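Side-chain contacts in AimR transcriptional regulator (Bacillus phage phi3T, PDB 5ZVV), which activates transcription of the aimX locus as a dimer and, once bound by the arbitrium peptide, becomes an inactive monomer, allowing lysogeny: residues Gln295-Tyr300 and Thr311-Glu316; Leu270-Asn275 and Leu327-Tyr332. All coordinates share one frame; numbering follows the deposited sequence.

Interaction 1. Residues Gln295-Tyr300 and Thr311-Glu316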
loop_
_atom_site.group_PDB
_atom_site.type_symbol
_atom_site.label_atom_id
_atom_site.label_comp_id
_atom_site.label_asym_id
_atom_site.label_seq_id
_atom_site.Cartn_x
_atom_site.Cartn_y
_atom_site.Cartn_z
ATOM N N GLN A 295 13.655 22.502 -12.917
ATOM C CA GLN A 295 14.768 21.684 -12.445
ATOM C C GLN A 295 15.715 21.329 -13.582
ATOM O O GLN A 295 16.938 21.391 -13.423
ATOM C CB GLN A 295 14.252 20.405 -11.790
ATOM C CG GLN A 295 13.671 20.575 -10.404
ATOM C CD GLN A 295 13.426 19.240 -9.736
ATOM O OE1 GLN A 295 13.599 18.187 -10.353
ATOM N NE2 GLN A 295 13.027 19.272 -8.470
ATOM N N LEU A 296 15.162 20.945 -14.736
ATOM C CA LEU A 296 15.994 20.591 -15.880
ATOM C C LEU A 296 16.772 21.796 -16.391
ATOM O O LEU A 296 17.941 21.672 -16.779
ATOM C CB LEU A 296 15.126 19.997 -16.986
ATOM C CG LEU A 296 14.544 18.634 -16.609
ATOM C CD1 LEU A 296 13.628 18.097 -17.693
ATOM C CD2 LEU A 296 15.676 17.665 -16.330
ATOM N N ARG A 297 16.140 22.974 -16.391
ATOM C CA ARG A 297 16.834 24.188 -16.811
ATOM C C ARG A 297 17.974 24.529 -15.856
ATOM O O ARG A 297 19.059 24.934 -16.293
ATOM C CB ARG A 297 15.837 25.343 -16.906
ATOM C CG ARG A 297 16.435 26.674 -17.320
ATOM C CD ARG A 297 15.359 27.743 -17.408
ATOM N NE ARG A 297 15.916 29.049 -17.737
ATOM C CZ ARG A 297 15.207 30.171 -17.805
ATOM N NH1 ARG A 297 13.901 30.151 -17.563
ATOM N NH2 ARG A 297 15.805 31.313 -18.112
ATOM N N ALA A 298 17.748 24.367 -14.551
ATOM C CA ALA A 298 18.822 24.593 -13.588
ATOM C C ALA A 298 19.940 23.573 -13.768
ATOM O O ALA A 298 21.121 23.906 -13.627
ATOM C CB ALA A 298 18.268 24.547 -12.162
ATOM N N PHE A 299 19.584 22.325 -14.073
ATOM C CA PHE A 299 20.577 21.309 -14.409
ATOM C C PHE A 299 21.451 21.769 -15.572
ATOM O O PHE A 299 22.687 21.737 -15.494
ATOM C CB PHE A 299 19.852 20.002 -14.743
ATOM C CG PHE A 299 20.725 18.770 -14.735
ATOM C CD1 PHE A 299 22.081 18.846 -14.459
ATOM C CD2 PHE A 299 20.172 17.530 -15.013
ATOM C CE1 PHE A 299 22.870 17.703 -14.461
ATOM C CE2 PHE A 299 20.955 16.384 -15.016
ATOM C CZ PHE A 299 22.304 16.473 -14.740
ATOM N N TYR A 300 20.814 22.216 -16.660
ATOM C CA TYR A 300 21.548 22.714 -17.821
ATOM C C TYR A 300 22.464 23.875 -17.447
ATOM O O TYR A 300 23.630 23.918 -17.865
ATOM C CB TYR A 300 20.553 23.128 -18.905
ATOM C CG TYR A 300 21.155 23.844 -20.090
ATOM C CD1 TYR A 300 21.849 23.143 -21.069
ATOM C CD2 TYR A 300 21.006 25.217 -20.245
ATOM C CE1 TYR A 300 22.390 23.792 -22.161
ATOM C CE2 TYR A 300 21.544 25.874 -21.332
ATOM C CZ TYR A 300 22.234 25.157 -22.288
ATOM O OH TYR A 300 22.774 25.808 -23.376
ATOM N N THR A 311 21.163 28.521 -9.188
ATOM C CA THR A 311 20.843 28.727 -7.780
ATOM C C THR A 311 19.622 29.619 -7.612
ATOM O O THR A 311 18.862 29.457 -6.651
ATOM C CB THR A 311 22.053 29.320 -7.052
ATOM O OG1 THR A 311 23.163 28.419 -7.161
ATOM C CG2 THR A 311 21.748 29.552 -5.578
ATOM N N GLU A 312 19.408 30.557 -8.534
ATOM C CA GLU A 312 18.185 31.353 -8.503
ATOM C C GLU A 312 16.960 30.472 -8.725
ATOM O O GLU A 312 15.972 30.555 -7.981
ATOM C CB GLU A 312 18.264 32.458 -9.556
ATOM C CG GLU A 312 17.223 33.547 -9.408
ATOM C CD GLU A 312 17.584 34.793 -10.193
ATOM O OE1 GLU A 312 18.422 34.694 -11.117
ATOM O OE2 GLU A 312 17.037 35.873 -9.879
ATOM N N ILE A 313 17.017 29.606 -9.741
ATOM C CA ILE A 313 15.898 28.704 -10.007
ATOM C C ILE A 313 15.646 27.788 -8.813
ATOM O O ILE A 313 14.495 27.551 -8.427
ATOM C CB ILE A 313 16.154 27.905 -11.298
ATOM C CG1 ILE A 313 16.195 28.844 -12.505
ATOM C CG2 ILE A 313 15.088 26.835 -11.488
ATOM C CD1 ILE A 313 16.445 28.138 -13.817
ATOM N N LEU A 314 16.714 27.268 -8.201
ATOM C CA LEU A 314 16.543 26.367 -7.063
ATOM C C LEU A 314 15.996 27.106 -5.846
ATOM O O LEU A 314 15.196 26.550 -5.081
ATOM C CB LEU A 314 17.869 25.681 -6.734
ATOM C CG LEU A 314 18.441 24.770 -7.829
ATOM C CD1 LEU A 314 19.776 24.178 -7.412
ATOM C CD2 LEU A 314 17.461 23.662 -8.189
ATOM N N ASP A 315 16.414 28.360 -5.650
ATOM C CA ASP A 315 15.845 29.180 -4.583
ATOM C C ASP A 315 14.354 29.392 -4.795
ATOM O O ASP A 315 13.572 29.347 -3.838
ATOM C CB ASP A 315 16.562 30.529 -4.505
ATOM C CG ASP A 315 17.966 30.417 -3.946
ATOM O OD1 ASP A 315 18.352 29.317 -3.500
ATOM O OD2 ASP A 315 18.687 31.437 -3.961
ATOM N N GLU A 316 13.941 29.635 -6.043
ATOM C CA GLU A 316 12.513 29.717 -6.332
ATOM C C GLU A 316 11.821 28.386 -6.074
ATOM O O GLU A 316 10.667 28.359 -5.633
ATOM C CB GLU A 316 12.292 30.166 -7.779
ATOM C CG GLU A 316 10.914 30.767 -8.057
ATOM C CD GLU A 316 9.828 29.724 -8.263
ATOM O OE1 GLU A 316 10.156 28.585 -8.657
ATOM O OE2 GLU A 316 8.642 30.044 -8.029
#

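Interaction 2. Residues Leu270-Asn275 and Leu327-Tyr332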
loop_
_atom_site.group_PDB
_atom_site.type_symbol
_atom_site.label_atom_id
_atom_site.label_comp_id
_atom_site.label_asym_id
_atom_site.label_seq_id
_atom_site.Cartn_x
_atom_site.Cartn_y
_atom_site.Cartn_z
ATOM N N LEU A 270 14.475 14.397 -23.172
ATOM C CA LEU A 270 15.715 14.600 -23.914
ATOM C C LEU A 270 16.624 15.604 -23.220
ATOM O O LEU A 270 17.852 15.493 -23.305
ATOM C CB LEU A 270 15.404 15.056 -25.337
ATOM C CG LEU A 270 14.837 13.986 -26.269
ATOM C CD1 LEU A 270 14.196 14.616 -27.497
ATOM C CD2 LEU A 270 15.939 13.016 -26.673
ATOM N N CYS A 271 16.038 16.584 -22.532
ATOM C CA CYS A 271 16.821 17.575 -21.805
ATOM C C CYS A 271 17.534 16.939 -20.621
ATOM O O CYS A 271 18.728 17.180 -20.395
ATOM C CB CYS A 271 15.910 18.715 -21.346
ATOM S SG CYS A 271 16.759 20.048 -20.490
ATOM N N PHE A 272 16.815 16.118 -19.855
ATOM C CA PHE A 272 17.451 15.374 -18.776
ATOM C C PHE A 272 18.535 14.452 -19.316
ATOM O O PHE A 272 19.629 14.365 -18.750
ATOM C CB PHE A 272 16.412 14.570 -17.996
ATOM C CG PHE A 272 16.977 13.873 -16.792
ATOM C CD1 PHE A 272 17.293 14.590 -15.648
ATOM C CD2 PHE A 272 17.200 12.505 -16.802
ATOM C CE1 PHE A 272 17.816 13.954 -14.534
ATOM C CE2 PHE A 272 17.723 11.861 -15.691
ATOM C CZ PHE A 272 18.031 12.589 -14.556
ATOM N N LEU A 273 18.243 13.749 -20.413
ATOM C CA LEU A 273 19.228 12.842 -20.995
ATOM C C LEU A 273 20.509 13.579 -21.373
ATOM O O LEU A 273 21.612 13.187 -20.966
ATOM C CB LEU A 273 18.633 12.148 -22.218
ATOM C CG LEU A 273 19.541 11.129 -22.901
ATOM C CD1 LEU A 273 19.761 9.911 -22.009
ATOM C CD2 LEU A 273 18.970 10.727 -24.255
ATOM N N SER A 274 20.381 14.656 -22.157
ATOM C CA SER A 274 21.567 15.357 -22.640
ATOM C C SER A 274 22.300 16.064 -21.508
ATOM O O SER A 274 23.527 16.201 -21.563
ATOM C CB SER A 274 21.186 16.347 -23.742
ATOM O OG SER A 274 20.300 17.345 -23.262
ATOM N N ASN A 275 21.574 16.519 -20.483
ATOM C CA ASN A 275 22.237 17.031 -19.287
ATOM C C ASN A 275 23.036 15.937 -18.592
ATOM O O ASN A 275 24.164 16.171 -18.141
ATOM C CB ASN A 275 21.209 17.619 -18.323
ATOM C CG ASN A 275 20.693 18.965 -18.774
ATOM O OD1 ASN A 275 21.312 19.639 -19.598
ATOM N ND2 ASN A 275 19.555 19.370 -18.226
ATOM N N LEU A 327 12.142 16.291 -4.815
ATOM C CA LEU A 327 13.141 16.719 -3.842
ATOM C C LEU A 327 14.418 15.900 -3.953
ATOM O O LEU A 327 15.507 16.416 -3.673
ATOM C CB LEU A 327 12.569 16.642 -2.430
ATOM C CG LEU A 327 11.663 17.816 -2.061
ATOM C CD1 LEU A 327 11.103 17.651 -0.657
ATOM C CD2 LEU A 327 12.424 19.128 -2.193
ATOM N N GLY A 328 14.311 14.633 -4.356
ATOM C CA GLY A 328 15.509 13.859 -4.636
ATOM C C GLY A 328 16.328 14.471 -5.753
ATOM O O GLY A 328 17.543 14.679 -5.617
ATOM N N PHE A 329 15.670 14.797 -6.871
ATOM C CA PHE A 329 16.375 15.519 -7.930
ATOM C C PHE A 329 16.902 16.862 -7.432
ATOM O O PHE A 329 18.052 17.231 -7.710
ATOM C CB PHE A 329 15.462 15.717 -9.139
ATOM C CG PHE A 329 15.169 14.453 -9.888
ATOM C CD1 PHE A 329 16.097 13.933 -10.776
ATOM C CD2 PHE A 329 13.971 13.786 -9.708
ATOM C CE1 PHE A 329 15.833 12.769 -11.469
ATOM C CE2 PHE A 329 13.702 12.616 -10.398
ATOM C CZ PHE A 329 14.633 12.108 -11.279
ATOM N N TYR A 330 16.078 17.591 -6.676
ATOM C CA TYR A 330 16.433 18.932 -6.215
ATOM C C TYR A 330 17.725 18.917 -5.410
ATOM O O TYR A 330 18.658 19.680 -5.692
ATOM C CB TYR A 330 15.278 19.504 -5.388
ATOM C CG TYR A 330 15.568 20.810 -4.676
ATOM C CD1 TYR A 330 15.405 22.030 -5.320
ATOM C CD2 TYR A 330 15.978 20.821 -3.349
ATOM C CE1 TYR A 330 15.660 23.223 -4.668
ATOM C CE2 TYR A 330 16.237 22.008 -2.688
ATOM C CZ TYR A 330 16.077 23.206 -3.351
ATOM O OH TYR A 330 16.335 24.387 -2.691
ATOM N N TYR A 331 17.802 18.046 -4.402
ATOM C CA TYR A 331 19.026 17.958 -3.619
ATOM C C TYR A 331 20.172 17.336 -4.406
ATOM O O TYR A 331 21.337 17.578 -4.065
ATOM C CB TYR A 331 18.779 17.155 -2.342
ATOM C CG TYR A 331 17.803 17.804 -1.386
ATOM C CD1 TYR A 331 18.236 18.729 -0.444
ATOM C CD2 TYR A 331 16.452 17.494 -1.428
ATOM C CE1 TYR A 331 17.348 19.325 0.431
ATOM C CE2 TYR A 331 15.554 18.086 -0.557
ATOM C CZ TYR A 331 16.008 19.000 0.369
ATOM O OH TYR A 331 15.122 19.592 1.240
ATOM N N TYR A 332 19.884 16.559 -5.456
ATOM C CA TYR A 332 20.965 16.126 -6.337
ATOM C C TYR A 332 21.615 17.319 -7.032
ATOM O O TYR A 332 22.845 17.418 -7.102
ATOM C CB TYR A 332 20.454 15.114 -7.364
ATOM C CG TYR A 332 21.489 14.743 -8.403
ATOM C CD1 TYR A 332 22.632 14.034 -8.049
ATOM C CD2 TYR A 332 21.330 15.102 -9.734
ATOM C CE1 TYR A 332 23.584 13.696 -8.991
ATOM C CE2 TYR A 332 22.278 14.765 -10.685
ATOM C CZ TYR A 332 23.401 14.063 -10.307
ATOM O OH TYR A 332 24.347 13.725 -11.247
#

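Interaction 1. Residues Gln295-Tyr300 and Thr311-Glu316
Arg297, which packs against Ile313 across the contact, ties its NH2 by a hydrogen bond to the hydroxyl of Tyr301, one turn further along its own helix. The polar end of the arginine is thus engaged within helix 291-304, and what it offers helix 307-318 is chiefly the hydrocarbon shaft. That shaft is extended from CG to NE, with CG anti to the backbone N (chi1 179°), and the side chains of Arg297 and Ile313 cross at about a right angle. The terminal methyl of the isoleucine rests on the shaft: Ile313 CD1 is 3.8 Å from both Arg297 CG and Arg297 CD, and 4.1 Å from Arg297 NE.

Next to this crossing lies Ala298, whose CB points into the other helix. It meets both Ile313 and its neighbour Leu314, coming within 4.0 Å of Ile313 CG2 and 4.1 Å of Leu314 CD2. Ile313 therefore divides its branches between two residues. With CG1 beside the backbone N (chi1 -65°), its long arm goes to the arginine, while the short CG2 branch stays by the alanine. The small Ala298 is consistent with the close approach of the backbones, its CA lying 6.2 Å from the CA of Ile313 and the segment axes coming within 9.0 Å.

Packing alone joins the two segments, for no hydrogen bond passes between them. Gln295 NE2 is hydrogen-bonded to Gln322 OE1, just before helix 324-338, and to Glu326 O within it, and Leu314 touches Lys334 of the same helix. With the two segments of consecutive helices nearly antiparallel, at 155°, the arrangement is an antiparallel helical hairpin of the kind from which TPR-like superhelices are built, in keeping with the membership of the AimR family in the TPR clan.

Interaction 2. Residues Leu270-Asn275 and Leu327-Tyr332
Phe272 and Phe329 meet between helices 260-277 and 324-338, the CE1 and CZ atoms of Phe272 against CE1 of Phe329. Their CA atoms are 10.9 Å apart, and the two phenyl side chains span that distance between them. Both CB atoms point toward the other segment, and different first torsions carry each ring on in that direction. In Phe272, CG stands anti to the backbone N (chi1 -175°), whereas in Phe329 it stands anti to the carbonyl carbon and beside the backbone N (chi1 -70°). The rings end up almost perpendicular, with planes at 88° and centroids 5.7 Å apart. Phe329 CE1 sits by the CE1-CZ bond of the other ring, 3.8 Å from Phe272 CZ and equally far from Phe272 CE1. Seen from Phe329, Phe272 CZ arrives at the ring edge, near its plane.

Neighbours hold both rings: Phe272 leans on Leu296, and Phe329 is met edge-to-face by Phe351 and touched by the side chain of Gln295. Between the two segments the link consists of aromatic carbons alone, which implies cohesion by dispersion and the exclusion of water from the touching carbons, with no polar bond to fix the angle.

How the interactions relate
Followed from the N terminus, the chain passes through helix 260-277, helix 291-304, helix 307-318 and helix 324-338, so the two contacts involve four successive helices. Interaction 2 joins the first and last of them, closing a loop of 51 residues between its segments. Interaction 1 lies wholly within that loop and pairs the middle two across only 10 residues. Their centres are about 10 Å apart, and they touch: Asn275 ND2 makes a weak hydrogen bond to Leu296 O, and Leu314 O accepts another weak one from Tyr330 OH. The inner hairpin and the outer pair thereby share one continuous helical packing within the AimR family region.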